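Local coordinates for protein dihydrofolate reductase (Enterococcus faecalis, PDB 4M7U) that probably catalyses the NADPH-dependent reduction of 7,8-dihydrofolate to tetrahydrofolate, a key step in folate metabolism, at residues A[37-42]-A[61-66]; A[69-74]-A[108-113]; A[92-95]-A[101-104]. One frame throughout, in Å; residues are numbered along the deposited sequence.

Interaction 1 (A[37-42]-A[61-66]); sequences KFFKEK and RPLPNR
With its CG anti to the backbone N (chi1 176°), Phe39 swings its ring beside its own carbonyl carbon and into the path of Leu63, whose CD1 continues the side chain away from its CA (chi2 173°) to meet it. The methyl does not lie over the ring: Leu63 CD1 comes in the ring plane, against the edge, 3.9 Å from Phe39 CE2, and the two side chains cross at about a right angle. The second pair is Lys40 and Arg66. Arg66 bends at chi2, and its guanidinium turns an edge to the helix, NH2 lying 3.2 Å from Lys40 CB. The same Arg66 NH2 donates a weak, bent hydrogen bond to Lys40 O (3.2 Å, 134° at the hydrogen). The Lys40 and Arg66 side chains also cross nearly perpendicularly, and Lys40, extended beyond CG, carries its ammonium off, so that NZ remains 6.1 Å from Arg66 NH2.

A type II beta turn from Leu63 to Arg66 brings these two residues to helix 33-43. Arg66 NE is hydrogen-bonded to Thr43 OG1, which also pairs with Phe39 O, and this second hold fixes the guanidinium at the end of the helix. On the inner side, Phe39 rests on Ile13 of strand 9-17.

The polar link across the contact is thus weak, but it sets a positive group beside a carbonyl in the last turn of a helix, where the helix dipole would probably favour it; the like charge of Lys40 is kept at a distance.

Interaction 2 (A[69-74]-A[108-113]); sequences IVLTSN and SVVFKE. With NAP (NADP nicotinamide-adenine-dinucleotide phosphate), chain B.
Apolar contact between the segments is slight: Leu71 CD2 comes to 4.3 Å from Val110 CG2 and also touches the carboxylate of Glu113. Leu71 and Val109 pack on the cofactor as well. A chi1 of -165° turns CG of Leu71 away from its own amide and lays the branched end over one face of the adenine, Leu71 CG lying 3.6 Å from NAP C4A. Val109 CG1 approaches NAP C8A from the other side of the ring plane, at the rim of the base.

Backbone amides make the second group. Val109 N donates to NAP O1N at 3.0 Å and Val110 N, weakly, to NAP O1A, while Ser108 N faces NAP O2N at a distance too short to be trusted in detail. This is the phosphate-binding helix start of the dihydrofolate reductase fold: the first turn of helix 108-114 directs its amides to the pyrophosphate, whose negative charge the helix dipole would be expected to stabilise.

Hydroxyls at the end of strand 67-71 take the 2'-phosphate that sets NADP apart from NAD. Thr72 OG1 donates to NAP O2X (2.6 Å) and accepts from Asn74 N in an ST turn, which fixes its rotation. Ser73 grips NAP O3X twice, through N (2.9 Å) and through OG (2.5 Å); a chi1 of 64° sets OG where it can share O3X with the amide.

At the adenine edge Glu113 OE2 accepts from NAP N6A (2.9 Å); Glu113 OE1 comes to 2.8 Å from NAP N7A, an approach not assigned as a hydrogen bond. Arg52 NE, Thr54 OG1 and Gly107 N are also hydrogen-bonded to the cofactor.

Interaction 3 (A[92-95]-A[101-104]); sequences LAYA and VTVI
Thr102 meets Ala95 with its hydroxyl rather than its methyl. Its OG1 is anti to the carbonyl carbon, beside the backbone N (chi1 -55°), and from there it presses against the helix, 3.3 Å from Ala95 CB and 3.5 Å from Ala95 CA. The CG2 branch takes the remaining place beside the carbonyl carbon and comes less close, 4.2 Å from Ala95 CB. The small side chain of Ala95 lets strand and helix approach to 5.8 Å between Ala95 CA and Thr102 CA.

Tyr94 reaches the same hydroxyl from a different direction. Its ring is turned roughly perpendicular to the CA-CB-CG plane (chi2 96°), which presents an edge to the strand: Thr102 OG1 lies near the ring plane, 4.3 Å from Tyr94 CD2. This is a loose contact, and the ring is held at its far end, where Tyr94 OH is hydrogen-bonded to Thr47 OG1. Tyr98, just past the end of helix 88-97, brings its ring to that of Tyr94, the planes only about 20° apart.

The polar side of Thr102 is served by water. One molecule is hydrogen-bonded both to Ala95 O (2.9 Å), a carbonyl in the last turn of helix 88-97, and to Thr102 OG1 (2.7 Å). The buried hydroxyl and the helix carbonyl are therefore joined indirectly, in addition to the direct contact of OG1 on the alanine methyl.

Thr102 also touches Val49 of the adjacent strand 47-51. Such packing belongs to the beta-alpha-beta crossover of the dihydrofolate reductase fold, in which helix 88-97 connects the parallel strands 83-85 and 101-104 of the central sheet.

Interactions 2 and 3 are the closely coupled pair, their centres about 12 Å apart and interaction 3 nested within the loop closed by interaction 2. Strand 101-104, which precedes helix 108-114 in the chain, sets Ile104 CG2 on Val110 CG1 (3.6 Å), and Tyr94 CD2 lies 3.7 Å from Ile69 CD1. Both contacts reach the same sheet. Interaction 1 adjoins interaction 2 in sequence but lies about 19 Å from it between centres, and touches interaction 3 lightly through Lys42 O and Val103 CG2. It lies at the surface, the Phe39 side chain about 12 Å from the cofactor, while loop 61-66 leads into strand 67-71, at whose end Thr72 and Ser73 meet the 2'-phosphate.

Interaction 1 (A[37-42]-A[61-66])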
loop_
_atom_site.group_PDB
_atom_site.type_symbol
_atom_site.label_atom_id
_atom_site.label_comp_id
_atom_site.label_asym_id
_atom_site.label_seq_id
_atom_site.Cartn_x
_atom_site.Cartn_y
_atom_site.Cartn_z
ATOM N N LYS A 37 -6.120 -4.378 11.007
ATOM C CA LYS A 37 -7.563 -4.168 10.979
ATOM C C LYS A 37 -7.911 -2.850 10.269
ATOM O O LYS A 37 -8.836 -2.805 9.455
ATOM C CB LYS A 37 -8.166 -4.263 12.391
ATOM C CG LYS A 37 -9.662 -4.023 12.426
ATOM C CD LYS A 37 -10.317 -4.480 13.730
ATOM C CE LYS A 37 -9.745 -3.779 14.960
ATOM N NZ LYS A 37 -8.695 -4.597 15.657
ATOM N N PHE A 38 -7.149 -1.792 10.540
ATOM C CA PHE A 38 -7.332 -0.536 9.807
ATOM C C PHE A 38 -7.124 -0.755 8.295
ATOM O O PHE A 38 -7.871 -0.247 7.459
ATOM C CB PHE A 38 -6.352 0.523 10.320
ATOM C CG PHE A 38 -6.385 1.814 9.541
ATOM C CD1 PHE A 38 -7.348 2.780 9.807
ATOM C CD2 PHE A 38 -5.445 2.072 8.558
ATOM C CE1 PHE A 38 -7.380 3.969 9.093
ATOM C CE2 PHE A 38 -5.469 3.271 7.840
ATOM C CZ PHE A 38 -6.432 4.216 8.109
ATOM N N PHE A 39 -6.100 -1.532 7.968
ATOM C CA PHE A 39 -5.735 -1.816 6.588
ATOM C C PHE A 39 -6.870 -2.560 5.888
ATOM O O PHE A 39 -7.221 -2.264 4.732
ATOM C CB PHE A 39 -4.453 -2.652 6.579
ATOM C CG PHE A 39 -4.014 -3.095 5.208
ATOM C CD1 PHE A 39 -3.186 -2.292 4.438
ATOM C CD2 PHE A 39 -4.412 -4.321 4.701
ATOM C CE1 PHE A 39 -2.769 -2.699 3.188
ATOM C CE2 PHE A 39 -4.005 -4.731 3.439
ATOM C CZ PHE A 39 -3.181 -3.920 2.687
ATOM N N LYS A 40 -7.449 -3.533 6.575
ATOM C CA LYS A 40 -8.542 -4.275 5.962
ATOM C C LYS A 40 -9.754 -3.382 5.717
ATOM O O LYS A 40 -10.438 -3.531 4.704
ATOM C CB LYS A 40 -8.899 -5.523 6.776
ATOM C CG LYS A 40 -7.846 -6.622 6.655
ATOM C CD LYS A 40 -8.292 -7.908 7.337
ATOM C CE LYS A 40 -7.108 -8.808 7.678
ATOM N NZ LYS A 40 -7.553 -9.997 8.464
ATOM N N GLU A 41 -9.997 -2.441 6.623
ATOM C CA GLU A 41 -11.107 -1.507 6.474
ATOM C C GLU A 41 -10.947 -0.658 5.214
ATOM O O GLU A 41 -11.914 -0.386 4.505
ATOM C CB GLU A 41 -11.193 -0.597 7.699
ATOM C CG GLU A 41 -12.109 0.608 7.522
ATOM C CD GLU A 41 -13.511 0.361 8.061
ATOM O OE1 GLU A 41 -13.631 -0.140 9.205
ATOM O OE2 GLU A 41 -14.490 0.670 7.342
ATOM N N LYS A 42 -9.710 -0.263 4.929
ATOM C CA LYS A 42 -9.415 0.612 3.796
ATOM C C LYS A 42 -9.387 -0.123 2.453
ATOM O O LYS A 42 -9.587 0.487 1.401
ATOM C CB LYS A 42 -8.078 1.332 4.019
ATOM C CG LYS A 42 -8.113 2.467 5.042
ATOM C CD LYS A 42 -8.758 3.724 4.438
ATOM C CE LYS A 42 -8.539 4.950 5.337
ATOM N NZ LYS A 42 -9.773 5.464 6.007
ATOM N N ARG A 61 -1.113 -15.292 -1.318
ATOM C CA ARG A 61 -2.503 -15.486 -0.911
ATOM C C ARG A 61 -3.305 -14.201 -1.055
ATOM O O ARG A 61 -2.903 -13.157 -0.554
ATOM C CB ARG A 61 -2.553 -15.959 0.545
ATOM C CG ARG A 61 -3.958 -16.139 1.105
ATOM C CD ARG A 61 -4.714 -17.237 0.364
ATOM N NE ARG A 61 -4.101 -18.559 0.519
ATOM C CZ ARG A 61 -4.589 -19.531 1.291
ATOM N NH1 ARG A 61 -5.707 -19.338 1.985
ATOM N NH2 ARG A 61 -3.964 -20.702 1.364
ATOM N N PRO A 62 -4.444 -14.261 -1.751
ATOM C CA PRO A 62 -5.226 -13.019 -1.819
ATOM C C PRO A 62 -6.149 -12.848 -0.613
ATOM O O PRO A 62 -6.625 -13.842 -0.060
ATOM C CB PRO A 62 -6.048 -13.190 -3.098
ATOM C CG PRO A 62 -6.171 -14.689 -3.266
ATOM C CD PRO A 62 -4.886 -15.267 -2.733
ATOM N N LEU A 63 -6.384 -11.603 -0.201
ATOM C CA LEU A 63 -7.344 -11.332 0.865
ATOM C C LEU A 63 -8.752 -11.415 0.287
ATOM O O LEU A 63 -9.019 -10.892 -0.798
ATOM C CB LEU A 63 -7.102 -9.954 1.482
ATOM C CG LEU A 63 -5.722 -9.691 2.090
ATOM C CD1 LEU A 63 -5.571 -8.232 2.503
ATOM C CD2 LEU A 63 -5.487 -10.596 3.283
ATOM N N PRO A 64 -9.659 -12.089 0.998
ATOM C CA PRO A 64 -11.038 -12.238 0.508
ATOM C C PRO A 64 -11.769 -10.898 0.362
ATOM O O PRO A 64 -11.343 -9.899 0.951
ATOM C CB PRO A 64 -11.712 -13.087 1.597
ATOM C CG PRO A 64 -10.819 -12.967 2.805
ATOM C CD PRO A 64 -9.428 -12.803 2.266
ATOM N N ASN A 65 -12.843 -10.886 -0.425
ATOM C CA ASN A 65 -13.690 -9.707 -0.590
ATOM C C ASN A 65 -12.986 -8.409 -1.038
ATOM O O ASN A 65 -13.477 -7.310 -0.766
ATOM C CB ASN A 65 -14.494 -9.467 0.691
ATOM C CG ASN A 65 -15.270 -10.699 1.126
ATOM O OD1 ASN A 65 -16.275 -11.051 0.512
ATOM N ND2 ASN A 65 -14.803 -11.362 2.185
ATOM N N ARG A 66 -11.840 -8.552 -1.706
ATOM C CA ARG A 66 -11.169 -7.467 -2.434
ATOM C C ARG A 66 -10.682 -8.035 -3.756
ATOM O O ARG A 66 -10.495 -9.245 -3.877
ATOM C CB ARG A 66 -9.909 -7.004 -1.699
ATOM C CG ARG A 66 -10.113 -6.597 -0.297
ATOM C CD ARG A 66 -8.972 -7.054 0.565
ATOM N NE ARG A 66 -9.197 -6.577 1.924
ATOM C CZ ARG A 66 -9.956 -7.200 2.818
ATOM N NH1 ARG A 66 -10.549 -8.346 2.512
ATOM N NH2 ARG A 66 -10.115 -6.678 4.026
#

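Interaction 2 (A[69-74]-A[108-113])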
loop_
_atom_site.group_PDB
_atom_site.type_symbol
_atom_site.label_atom_id
_atom_site.label_comp_id
_atom_site.label_asym_id
_atom_site.label_seq_id
_atom_site.Cartn_x
_atom_site.Cartn_y
_atom_site.Cartn_z
ATOM N N ILE A 69 -4.444 -6.937 -7.444
ATOM C CA ILE A 69 -3.631 -6.976 -8.668
ATOM C C ILE A 69 -2.143 -7.192 -8.324
ATOM O O ILE A 69 -1.584 -6.468 -7.494
ATOM C CB ILE A 69 -3.765 -5.672 -9.494
ATOM C CG1 ILE A 69 -5.215 -5.453 -9.955
ATOM C CG2 ILE A 69 -2.836 -5.705 -10.695
ATOM C CD1 ILE A 69 -5.496 -4.023 -10.428
ATOM N N VAL A 70 -1.501 -8.191 -8.939
ATOM C CA VAL A 70 -0.051 -8.372 -8.764
ATOM C C VAL A 70 0.719 -7.838 -9.972
ATOM O O VAL A 70 0.385 -8.148 -11.125
ATOM C CB VAL A 70 0.336 -9.831 -8.472
ATOM C CG1 VAL A 70 1.828 -9.957 -8.345
ATOM C CG2 VAL A 70 -0.326 -10.292 -7.174
ATOM N N LEU A 71 1.729 -7.009 -9.706
ATOM C CA LEU A 71 2.476 -6.345 -10.770
ATOM C C LEU A 71 3.780 -7.111 -11.010
ATOM O O LEU A 71 4.518 -7.396 -10.063
ATOM C CB LEU A 71 2.758 -4.892 -10.363
ATOM C CG LEU A 71 3.224 -3.840 -11.368
ATOM C CD1 LEU A 71 2.342 -3.835 -12.596
ATOM C CD2 LEU A 71 3.200 -2.469 -10.695
ATOM N N THR A 72 4.050 -7.472 -12.266
ATOM C CA THR A 72 5.260 -8.228 -12.617
ATOM C C THR A 72 5.561 -8.059 -14.094
ATOM O O THR A 72 4.643 -7.900 -14.889
ATOM C CB THR A 72 5.117 -9.746 -12.270
ATOM O OG1 THR A 72 6.314 -10.460 -12.629
ATOM C CG2 THR A 72 3.929 -10.356 -12.995
ATOM N N SER A 73 6.843 -8.071 -14.462
ATOM C CA SER A 73 7.223 -7.965 -15.870
ATOM C C SER A 73 7.123 -9.321 -16.580
ATOM O O SER A 73 7.123 -9.391 -17.807
ATOM C CB SER A 73 8.632 -7.382 -16.013
ATOM O OG SER A 73 9.599 -8.246 -15.445
ATOM N N ASN A 74 7.026 -10.391 -15.794
ATOM C CA ASN A 74 6.905 -11.756 -16.309
ATOM C C ASN A 74 5.536 -12.027 -16.973
ATOM O O ASN A 74 4.500 -12.079 -16.294
ATOM C CB ASN A 74 7.157 -12.722 -15.144
ATOM C CG ASN A 74 7.069 -14.193 -15.543
ATOM O OD1 ASN A 74 6.791 -14.540 -16.694
ATOM N ND2 ASN A 74 7.317 -15.071 -14.570
ATOM N N SER A 108 8.394 -1.403 -2.065
ATOM C CA SER A 108 9.118 -0.145 -2.308
ATOM C C SER A 108 9.160 0.339 -3.778
ATOM O O SER A 108 8.933 1.521 -4.055
ATOM C CB SER A 108 10.527 -0.218 -1.715
ATOM O OG SER A 108 11.193 1.021 -1.911
ATOM N N VAL A 109 9.441 -0.561 -4.720
ATOM C CA VAL A 109 9.414 -0.199 -6.149
ATOM C C VAL A 109 8.039 0.309 -6.587
ATOM O O VAL A 109 7.925 1.333 -7.282
ATOM C CB VAL A 109 9.790 -1.387 -7.058
ATOM C CG1 VAL A 109 9.619 -1.002 -8.521
ATOM C CG2 VAL A 109 11.225 -1.816 -6.799
ATOM N N VAL A 110 6.997 -0.406 -6.173
ATOM C CA VAL A 110 5.638 -0.014 -6.500
ATOM C C VAL A 110 5.290 1.359 -5.940
ATOM O O VAL A 110 4.722 2.193 -6.649
ATOM C CB VAL A 110 4.635 -1.082 -6.035
ATOM C CG1 VAL A 110 3.213 -0.682 -6.393
ATOM C CG2 VAL A 110 4.952 -2.387 -6.717
ATOM N N PHE A 111 5.643 1.607 -4.678
ATOM C CA PHE A 111 5.381 2.926 -4.055
ATOM C C PHE A 111 6.052 4.085 -4.810
ATOM O O PHE A 111 5.415 5.092 -5.136
ATOM C CB PHE A 111 5.864 2.932 -2.602
ATOM C CG PHE A 111 4.941 2.230 -1.642
ATOM C CD1 PHE A 111 3.563 2.389 -1.723
ATOM C CD2 PHE A 111 5.459 1.434 -0.632
ATOM C CE1 PHE A 111 2.714 1.742 -0.810
ATOM C CE2 PHE A 111 4.626 0.791 0.279
ATOM C CZ PHE A 111 3.247 0.944 0.182
ATOM N N LYS A 112 7.343 3.935 -5.089
ATOM C CA LYS A 112 8.109 4.959 -5.803
ATOM C C LYS A 112 7.528 5.277 -7.193
ATOM O O LYS A 112 7.543 6.426 -7.621
ATOM C CB LYS A 112 9.562 4.509 -5.936
ATOM C CG LYS A 112 10.552 5.603 -6.307
ATOM C CD LYS A 112 11.908 4.987 -6.646
ATOM C CE LYS A 112 13.042 5.711 -5.940
ATOM N NZ LYS A 112 13.101 7.138 -6.341
ATOM N N GLU A 113 7.013 4.263 -7.890
ATOM C CA GLU A 113 6.453 4.464 -9.230
ATOM C C GLU A 113 5.071 5.040 -9.223
ATOM O O GLU A 113 4.693 5.757 -10.146
ATOM C CB GLU A 113 6.284 3.129 -9.944
ATOM C CG GLU A 113 7.511 2.365 -10.172
ATOM C CD GLU A 113 7.168 1.007 -10.706
ATOM O OE1 GLU A 113 6.277 0.342 -10.109
ATOM O OE2 GLU A 113 7.762 0.631 -11.739
HETATM P PA NAP B . 7.992 -4.979 -4.538
HETATM O O1A NAP B . 7.793 -3.470 -4.880
HETATM O O2A NAP B . 6.871 -5.519 -3.669
HETATM O O5B NAP B . 7.979 -5.816 -5.861
HETATM C C5B NAP B . 8.909 -5.549 -6.869
HETATM C C4B NAP B . 8.550 -6.261 -8.135
HETATM O O4B NAP B . 7.195 -5.942 -8.687
HETATM C C3B NAP B . 9.502 -6.322 -9.306
HETATM O O3B NAP B . 10.707 -6.984 -9.212
HETATM C C2B NAP B . 8.591 -6.666 -10.424
HETATM O O2B NAP B . 8.271 -7.987 -10.661
HETATM C C1B NAP B . 7.507 -5.657 -10.110
HETATM N N9A NAP B . 7.122 -4.403 -10.678
HETATM C C8A NAP B . 7.217 -3.231 -10.049
HETATM N N7A NAP B . 6.907 -2.216 -10.999
HETATM C C5A NAP B . 6.656 -2.832 -12.226
HETATM C C6A NAP B . 6.312 -2.306 -13.478
HETATM N N6A NAP B . 6.165 -0.883 -13.640
HETATM N N1A NAP B . 6.127 -3.148 -14.492
HETATM C C2A NAP B . 6.259 -4.504 -14.330
HETATM N N3A NAP B . 6.602 -5.029 -13.086
HETATM C C4A NAP B . 6.789 -4.174 -12.069
HETATM O O3 NAP B . 9.395 -5.249 -3.861
HETATM P PN NAP B . 10.241 -4.195 -3.029
HETATM O O1N NAP B . 10.804 -3.099 -3.987
HETATM O O2N NAP B . 9.434 -3.538 -1.930
HETATM O O5D NAP B . 11.385 -5.051 -2.347
HETATM C C5D NAP B . 11.095 -6.402 -2.080
HETATM C C4D NAP B . 12.248 -7.389 -2.075
HETATM O O4D NAP B . 13.613 -6.921 -2.412
HETATM C C3D NAP B . 12.397 -8.407 -0.943
HETATM O O3D NAP B . 12.210 -9.697 -1.190
HETATM C C2D NAP B . 13.685 -8.039 -0.262
HETATM O O2D NAP B . 14.367 -8.948 0.520
HETATM C C1D NAP B . 14.478 -7.225 -1.265
HETATM N N1N NAP B . 15.595 -6.362 -0.967
HETATM C C2N NAP B . 16.869 -6.750 -0.383
HETATM C C3N NAP B . 18.001 -5.724 -0.244
HETATM C C7N NAP B . 19.387 -6.255 -0.311
HETATM O O7N NAP B . 19.626 -7.154 -1.106
HETATM N N7N NAP B . 20.277 -6.033 0.782
HETATM C C4N NAP B . 17.710 -4.208 -0.375
HETATM C C5N NAP B . 16.230 -3.876 -0.712
HETATM C C6N NAP B . 15.172 -4.986 -0.851
HETATM P P2B NAP B . 9.231 -8.816 -11.590
HETATM O O1X NAP B . 10.660 -8.849 -10.957
HETATM O O2X NAP B . 8.681 -10.274 -11.658
HETATM O O3X NAP B . 9.279 -8.160 -12.950
#

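Interaction 3 (A[92-95]-A[101-104])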
loop_
_atom_site.group_PDB
_atom_site.type_symbol
_atom_site.label_atom_id
_atom_site.label_comp_id
_atom_site.label_asym_id
_atom_site.label_seq_id
_atom_site.Cartn_x
_atom_site.Cartn_y
_atom_site.Cartn_z
ATOM N N LEU A 92 -2.824 2.023 -14.227
ATOM C CA LEU A 92 -3.551 3.296 -14.317
ATOM C C LEU A 92 -4.829 3.200 -15.162
ATOM O O LEU A 92 -5.824 3.883 -14.886
ATOM C CB LEU A 92 -2.625 4.404 -14.825
ATOM C CG LEU A 92 -1.496 4.747 -13.847
ATOM C CD1 LEU A 92 -0.584 5.836 -14.402
ATOM C CD2 LEU A 92 -2.083 5.167 -12.508
ATOM N N ALA A 93 -4.812 2.334 -16.174
ATOM C CA ALA A 93 -5.979 2.170 -17.029
ATOM C C ALA A 93 -7.105 1.463 -16.289
ATOM O O ALA A 93 -8.282 1.807 -16.448
ATOM C CB ALA A 93 -5.610 1.416 -18.300
ATOM N N TYR A 94 -6.745 0.458 -15.497
ATOM C CA TYR A 94 -7.709 -0.220 -14.631
ATOM C C TYR A 94 -8.292 0.766 -13.607
ATOM O O TYR A 94 -9.511 0.818 -13.403
ATOM C CB TYR A 94 -7.035 -1.386 -13.899
ATOM C CG TYR A 94 -7.906 -2.041 -12.834
ATOM C CD1 TYR A 94 -8.650 -3.177 -13.121
ATOM C CD2 TYR A 94 -7.967 -1.532 -11.537
ATOM C CE1 TYR A 94 -9.439 -3.789 -12.143
ATOM C CE2 TYR A 94 -8.758 -2.128 -10.562
ATOM C CZ TYR A 94 -9.485 -3.258 -10.868
ATOM O OH TYR A 94 -10.266 -3.852 -9.895
ATOM N N ALA A 95 -7.409 1.530 -12.958
ATOM C CA ALA A 95 -7.809 2.481 -11.913
ATOM C C ALA A 95 -8.746 3.569 -12.444
ATOM O O ALA A 95 -9.680 3.990 -11.764
ATOM C CB ALA A 95 -6.579 3.106 -11.277
ATOM N N VAL A 101 -11.849 2.458 -4.973
ATOM C CA VAL A 101 -10.511 3.012 -4.819
ATOM C C VAL A 101 -9.478 1.935 -5.179
ATOM O O VAL A 101 -9.657 0.755 -4.859
ATOM C CB VAL A 101 -10.261 3.531 -3.364
ATOM C CG1 VAL A 101 -8.905 4.242 -3.268
ATOM C CG2 VAL A 101 -11.368 4.478 -2.917
ATOM N N THR A 102 -8.414 2.346 -5.861
ATOM C CA THR A 102 -7.302 1.463 -6.193
ATOM C C THR A 102 -6.194 1.736 -5.182
ATOM O O THR A 102 -5.530 2.779 -5.229
ATOM C CB THR A 102 -6.774 1.715 -7.630
ATOM O OG1 THR A 102 -7.852 1.596 -8.574
ATOM C CG2 THR A 102 -5.675 0.713 -7.990
ATOM N N VAL A 103 -6.014 0.805 -4.250
ATOM C CA VAL A 103 -5.082 0.998 -3.155
ATOM C C VAL A 103 -3.730 0.413 -3.512
ATOM O O VAL A 103 -3.623 -0.757 -3.919
ATOM C CB VAL A 103 -5.599 0.339 -1.877
ATOM C CG1 VAL A 103 -4.599 0.503 -0.764
ATOM C CG2 VAL A 103 -6.935 0.955 -1.481
ATOM N N ILE A 104 -2.701 1.241 -3.395
ATOM C CA ILE A 104 -1.338 0.815 -3.683
ATOM C C ILE A 104 -0.746 0.285 -2.383
ATOM O O ILE A 104 -0.501 1.047 -1.450
ATOM C CB ILE A 104 -0.467 1.985 -4.199
ATOM C CG1 ILE A 104 -1.173 2.733 -5.332
ATOM C CG2 ILE A 104 0.880 1.468 -4.668
ATOM C CD1 ILE A 104 -1.618 1.808 -6.486
HETATM O O HOH W 1 -9.601 3.601 -8.875
#